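Local structure of bacteriorhodopsin (Nanosalina sp., 6EYU) at residues Ile84-Ala92 against Tyr163-Phe174. The protein binds retinal and, as a xenorhodopsin of the microbial rhodopsin family, pumps protons inward across the membrane, presumably driven by light. Numbering follows the deposited sequence.
Sequences ILLALGLTA and YKILAGYIGIFF. With RET (retinal), chain D; MUN ([(2~{S})-2,3-bis(oxidanyl)propyl] (~{E})-undec-2-enoate), chain M.
Two near-antiparallel transmembrane helices of the microbial rhodopsin fold meet here beside the retinal, residues Ile-84 to Ala-92 of helix 72-93 against Tyr-163 to Phe-174 of helix 157-183, the segment axes approaching to 10.0 Å at an angle of 159°. Leu-88 is a knob in a hole formed by Tyr-163, Leu-166, Ala-167 and Ile-170. Its two methyls divide the work: CD1 touches Leu-166 CB at 3.7 Å, while CD2 meets Ile-170 CG2. At the Ala-92 end the helices come closer, and Ala-92 CB lies 3.4 Å from Tyr-163 CD1. Tyr-163 CG is anti to the backbone N (chi1 169°), which brings the ring edge up to Leu-88 O; the Tyr-163 hydroxyl is hydrogen-bonded to Leu-144 O. Thr-91 OG1 bonds both Ala-87 O, from above the carbonyl plane and on the face opposite Thr-91 N, and Asp-220 OD1 of helix 198-230, while methyl CG2 meets Leu-166 CD1. Toward the chromophore, the Phe-174 ring fills the space between Ile-84 CG2, Leu-85 CD2 and retinal C20, its CE1 3.4 Å from C20, which Ile-84 CD1 also reaches. Exchanging Phe-174 for alanine is likely to open a gap beside C20 and deprive Ile-84 CG2 and Leu-85 CD2 of their partner. With no hydrogen bond between the segments, the interface relies on apolar shape fit, which at its retinal end continues directly into the chromophore pocket.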
loop_
_atom_site.group_PDB
_atom_site.type_symbol
_atom_site.label_atom_id
_atom_site.label_comp_id
_atom_site.label_asym_id
_atom_site.label_seq_id
_atom_site.Cartn_x
_atom_site.Cartn_y
_atom_site.Cartn_z
ATOM N N ILE A 84 14.285 3.614 1.476
ATOM C CA ILE A 84 15.693 3.851 1.190
ATOM C C ILE A 84 15.853 4.699 -0.069
ATOM O O ILE A 84 16.641 5.646 -0.093
ATOM C CB ILE A 84 16.456 2.526 1.002
ATOM C CG1 ILE A 84 16.821 1.932 2.364
ATOM C CG2 ILE A 84 17.709 2.748 0.169
ATOM C CD1 ILE A 84 16.967 0.426 2.352
ATOM N N LEU A 85 15.018 4.430 -1.068
ATOM C CA LEU A 85 15.124 5.108 -2.354
ATOM C C LEU A 85 14.433 6.467 -2.316
ATOM O O LEU A 85 14.916 7.433 -2.906
ATOM C CB LEU A 85 14.516 4.247 -3.462
ATOM C CG LEU A 85 15.342 3.028 -3.876
ATOM C CD1 LEU A 85 14.744 2.374 -5.113
ATOM C CD2 LEU A 85 16.791 3.418 -4.120
ATOM N N LEU A 86 13.303 6.538 -1.621
ATOM C CA LEU A 86 12.677 7.820 -1.317
ATOM C C LEU A 86 13.710 8.791 -0.760
ATOM O O LEU A 86 13.791 9.942 -1.189
ATOM C CB LEU A 86 11.542 7.637 -0.307
ATOM C CG LEU A 86 10.715 8.896 -0.038
ATOM C CD1 LEU A 86 10.149 9.449 -1.337
ATOM C CD2 LEU A 86 9.599 8.610 0.956
ATOM N N ALA A 87 14.505 8.313 0.191
ATOM C CA ALA A 87 15.547 9.127 0.805
ATOM C C ALA A 87 16.552 9.589 -0.245
ATOM O O ALA A 87 16.905 10.767 -0.304
ATOM C CB ALA A 87 16.252 8.337 1.897
ATOM N N LEU A 88 17.084 8.636 -1.003
ATOM C CA LEU A 88 17.977 8.944 -2.114
ATOM C C LEU A 88 17.355 10.002 -3.019
ATOM O O LEU A 88 17.963 11.039 -3.287
ATOM C CB LEU A 88 18.265 7.675 -2.921
ATOM C CG LEU A 88 19.625 7.588 -3.618
ATOM C CD1 LEU A 88 20.659 8.463 -2.927
ATOM C CD2 LEU A 88 20.091 6.141 -3.668
ATOM N N GLY A 89 16.131 9.742 -3.467
ATOM C CA GLY A 89 15.431 10.657 -4.361
ATOM C C GLY A 89 15.311 12.048 -3.772
ATOM O O GLY A 89 15.577 13.044 -4.445
ATOM N N LEU A 90 14.917 12.116 -2.504
ATOM C CA LEU A 90 14.674 13.391 -1.844
ATOM C C LEU A 90 15.981 14.132 -1.604
ATOM O O LEU A 90 16.057 15.350 -1.768
ATOM C CB LEU A 90 13.950 13.166 -0.518
ATOM C CG LEU A 90 12.494 12.736 -0.686
ATOM C CD1 LEU A 90 11.766 12.721 0.649
ATOM C CD2 LEU A 90 11.800 13.658 -1.676
ATOM N N THR A 91 17.024 13.380 -1.267
ATOM C CA THR A 91 18.374 13.924 -1.219
ATOM C C THR A 91 18.697 14.667 -2.510
ATOM O O THR A 91 19.126 15.820 -2.483
ATOM C CB THR A 91 19.415 12.809 -1.015
ATOM O OG1 THR A 91 19.058 12.018 0.125
ATOM C CG2 THR A 91 20.797 13.402 -0.808
ATOM N N ALA A 92 18.535 13.981 -3.636
ATOM C CA ALA A 92 18.780 14.582 -4.940
ATOM C C ALA A 92 17.910 15.821 -5.131
ATOM O O ALA A 92 18.362 16.830 -5.672
ATOM C CB ALA A 92 18.510 13.572 -6.045
ATOM N N TYR A 163 24.815 13.310 -3.114
ATOM C CA TYR A 163 23.923 12.383 -3.801
ATOM C C TYR A 163 24.722 11.284 -4.494
ATOM O O TYR A 163 24.425 10.098 -4.342
ATOM C CB TYR A 163 23.064 13.126 -4.825
ATOM C CG TYR A 163 22.306 12.209 -5.759
ATOM C CD1 TYR A 163 21.146 11.571 -5.338
ATOM C CD2 TYR A 163 22.855 11.825 -6.976
ATOM C CE1 TYR A 163 20.529 10.616 -6.123
ATOM C CE2 TYR A 163 22.242 10.876 -7.770
ATOM C CZ TYR A 163 21.076 10.278 -7.342
ATOM O OH TYR A 163 20.448 9.352 -8.141
ATOM N N LYS A 164 25.749 11.682 -5.238
ATOM C CA LYS A 164 26.486 10.751 -6.085
ATOM C C LYS A 164 27.204 9.703 -5.241
ATOM O O LYS A 164 27.257 8.529 -5.609
ATOM C CB LYS A 164 27.498 11.505 -6.951
ATOM C CG LYS A 164 26.871 12.289 -8.093
ATOM C CD LYS A 164 27.857 12.506 -9.229
ATOM C CE LYS A 164 28.580 13.838 -9.095
ATOM N NZ LYS A 164 27.987 14.889 -9.967
ATOM N N ILE A 165 27.725 10.123 -4.093
ATOM C CA ILE A 165 28.308 9.193 -3.134
ATOM C C ILE A 165 27.270 8.178 -2.673
ATOM O O ILE A 165 27.464 6.970 -2.814
ATOM C CB ILE A 165 28.862 9.930 -1.900
ATOM C CG1 ILE A 165 30.198 10.595 -2.235
ATOM C CG2 ILE A 165 29.035 8.961 -0.739
ATOM C CD1 ILE A 165 30.483 11.835 -1.416
ATOM N N LEU A 166 26.148 8.675 -2.163
ATOM C CA LEU A 166 25.082 7.812 -1.668
ATOM C C LEU A 166 24.579 6.892 -2.776
ATOM O O LEU A 166 24.414 5.690 -2.570
ATOM C CB LEU A 166 23.925 8.653 -1.126
ATOM C CG LEU A 166 24.146 9.264 0.258
ATOM C CD1 LEU A 166 23.241 10.470 0.460
ATOM C CD2 LEU A 166 23.914 8.227 1.346
ATOM N N ALA A 167 24.316 7.468 -3.944
ATOM C CA ALA A 167 23.786 6.709 -5.069
ATOM C C ALA A 167 24.712 5.546 -5.412
ATOM O O ALA A 167 24.256 4.426 -5.641
ATOM C CB ALA A 167 23.606 7.614 -6.278
ATOM N N GLY A 168 26.015 5.800 -5.367
ATOM C CA GLY A 168 27.008 4.744 -5.531
ATOM C C GLY A 168 26.912 3.700 -4.435
ATOM O O GLY A 168 26.762 2.510 -4.710
ATOM N N TYR A 169 27.115 4.137 -3.198
ATOM C CA TYR A 169 26.934 3.280 -2.033
ATOM C C TYR A 169 25.753 2.329 -2.218
ATOM O O TYR A 169 25.906 1.112 -2.112
ATOM C CB TYR A 169 26.728 4.139 -0.783
ATOM C CG TYR A 169 26.705 3.355 0.510
ATOM C CD1 TYR A 169 27.883 3.088 1.196
ATOM C CD2 TYR A 169 25.504 3.100 1.158
ATOM C CE1 TYR A 169 27.865 2.511 2.451
ATOM C CE2 TYR A 169 25.475 2.494 2.400
ATOM C CZ TYR A 169 26.659 2.194 3.038
ATOM O OH TYR A 169 26.635 1.581 4.270
ATOM N N ILE A 170 24.568 2.888 -2.447
ATOM C CA ILE A 170 23.332 2.114 -2.373
ATOM C C ILE A 170 23.144 1.261 -3.624
ATOM O O ILE A 170 22.713 0.111 -3.540
ATOM C CB ILE A 170 22.102 3.028 -2.198
ATOM C CG1 ILE A 170 21.291 2.595 -0.974
ATOM C CG2 ILE A 170 21.227 2.986 -3.441
ATOM C CD1 ILE A 170 22.017 2.787 0.339
ATOM N N GLY A 171 23.573 1.789 -4.766
ATOM C CA GLY A 171 23.581 1.024 -6.008
ATOM C C GLY A 171 24.346 -0.278 -5.871
ATOM O O GLY A 171 23.798 -1.357 -6.097
ATOM N N ILE A 172 25.624 -0.173 -5.525
ATOM C CA ILE A 172 26.477 -1.346 -5.373
ATOM C C ILE A 172 25.838 -2.368 -4.437
ATOM O O ILE A 172 25.801 -3.560 -4.739
ATOM C CB ILE A 172 27.862 -0.959 -4.821
ATOM C CG1 ILE A 172 28.828 -0.668 -5.971
ATOM C CG2 ILE A 172 28.413 -2.071 -3.941
ATOM C CD1 ILE A 172 28.832 0.780 -6.409
ATOM N N PHE A 173 25.338 -1.895 -3.300
ATOM C CA PHE A 173 24.831 -2.785 -2.261
ATOM C C PHE A 173 23.555 -3.483 -2.720
ATOM O O PHE A 173 23.316 -4.641 -2.379
ATOM C CB PHE A 173 24.566 -2.006 -0.971
ATOM C CG PHE A 173 25.710 -2.035 0.001
ATOM C CD1 PHE A 173 26.049 -3.208 0.657
ATOM C CD2 PHE A 173 26.467 -0.900 0.234
ATOM C CE1 PHE A 173 27.124 -3.247 1.525
ATOM C CE2 PHE A 173 27.539 -0.931 1.107
ATOM C CZ PHE A 173 27.870 -2.107 1.751
ATOM N N PHE A 174 22.758 -2.787 -3.524
ATOM C CA PHE A 174 21.480 -3.325 -3.981
ATOM C C PHE A 174 21.698 -4.515 -4.910
ATOM O O PHE A 174 20.881 -5.435 -4.954
ATOM C CB PHE A 174 20.671 -2.244 -4.700
ATOM C CG PHE A 174 19.716 -1.507 -3.803
ATOM C CD1 PHE A 174 20.052 -1.239 -2.487
ATOM C CD2 PHE A 174 18.467 -1.124 -4.262
ATOM C CE1 PHE A 174 19.180 -0.557 -1.659
ATOM C CE2 PHE A 174 17.590 -0.442 -3.440
ATOM C CZ PHE A 174 17.948 -0.156 -2.137
HETATM C C1 RET D . 15.208 -9.987 -4.868
HETATM C C2 RET D . 14.306 -10.902 -5.702
HETATM C C3 RET D . 15.015 -11.396 -6.961
HETATM C C4 RET D . 15.308 -10.226 -7.895
HETATM C C5 RET D . 15.880 -9.042 -7.115
HETATM C C6 RET D . 15.864 -8.922 -5.757
HETATM C C7 RET D . 16.479 -7.763 -5.140
HETATM C C8 RET D . 16.439 -7.586 -3.790
HETATM C C9 RET D . 16.967 -6.372 -3.220
HETATM C C10 RET D . 16.983 -6.178 -1.842
HETATM C C11 RET D . 17.546 -5.064 -1.181
HETATM C C12 RET D . 17.315 -5.143 0.188
HETATM C C13 RET D . 17.623 -4.143 1.136
HETATM C C14 RET D . 17.322 -4.339 2.490
HETATM C C15 RET D . 17.471 -3.405 3.511
HETATM C C16 RET D . 14.374 -9.263 -3.810
HETATM C C17 RET D . 16.314 -10.804 -4.197
HETATM C C18 RET D . 16.543 -7.922 -7.919
HETATM C C19 RET D . 17.557 -5.302 -4.140
HETATM C C20 RET D . 18.313 -2.853 0.686
HETATM C CAN MUN M . 5.543 1.271 -0.779
HETATM C CAM MUN M . 6.121 2.180 0.307
HETATM C CAK MUN M . 5.616 3.611 0.101
HETATM C CAH MUN M . 5.155 4.176 1.446
HETATM C CAF MUN M . 4.829 5.671 1.324
HETATM C CAC MUN M . 5.864 6.554 0.618
HETATM C CAA MUN M . 5.353 7.931 0.177
HETATM O OAD MUN M . 4.232 8.322 0.510
HETATM O OAB MUN M . 6.279 8.722 -0.431
HETATM C CAE MUN M . 5.635 9.544 -1.411
HETATM C CAG MUN M . 5.872 11.020 -1.082
HETATM O OAJ MUN M . 6.800 11.126 -0.000
HETATM C CAI MUN M . 6.439 11.731 -2.313
HETATM O OAL MUN M . 6.333 13.147 -2.137
#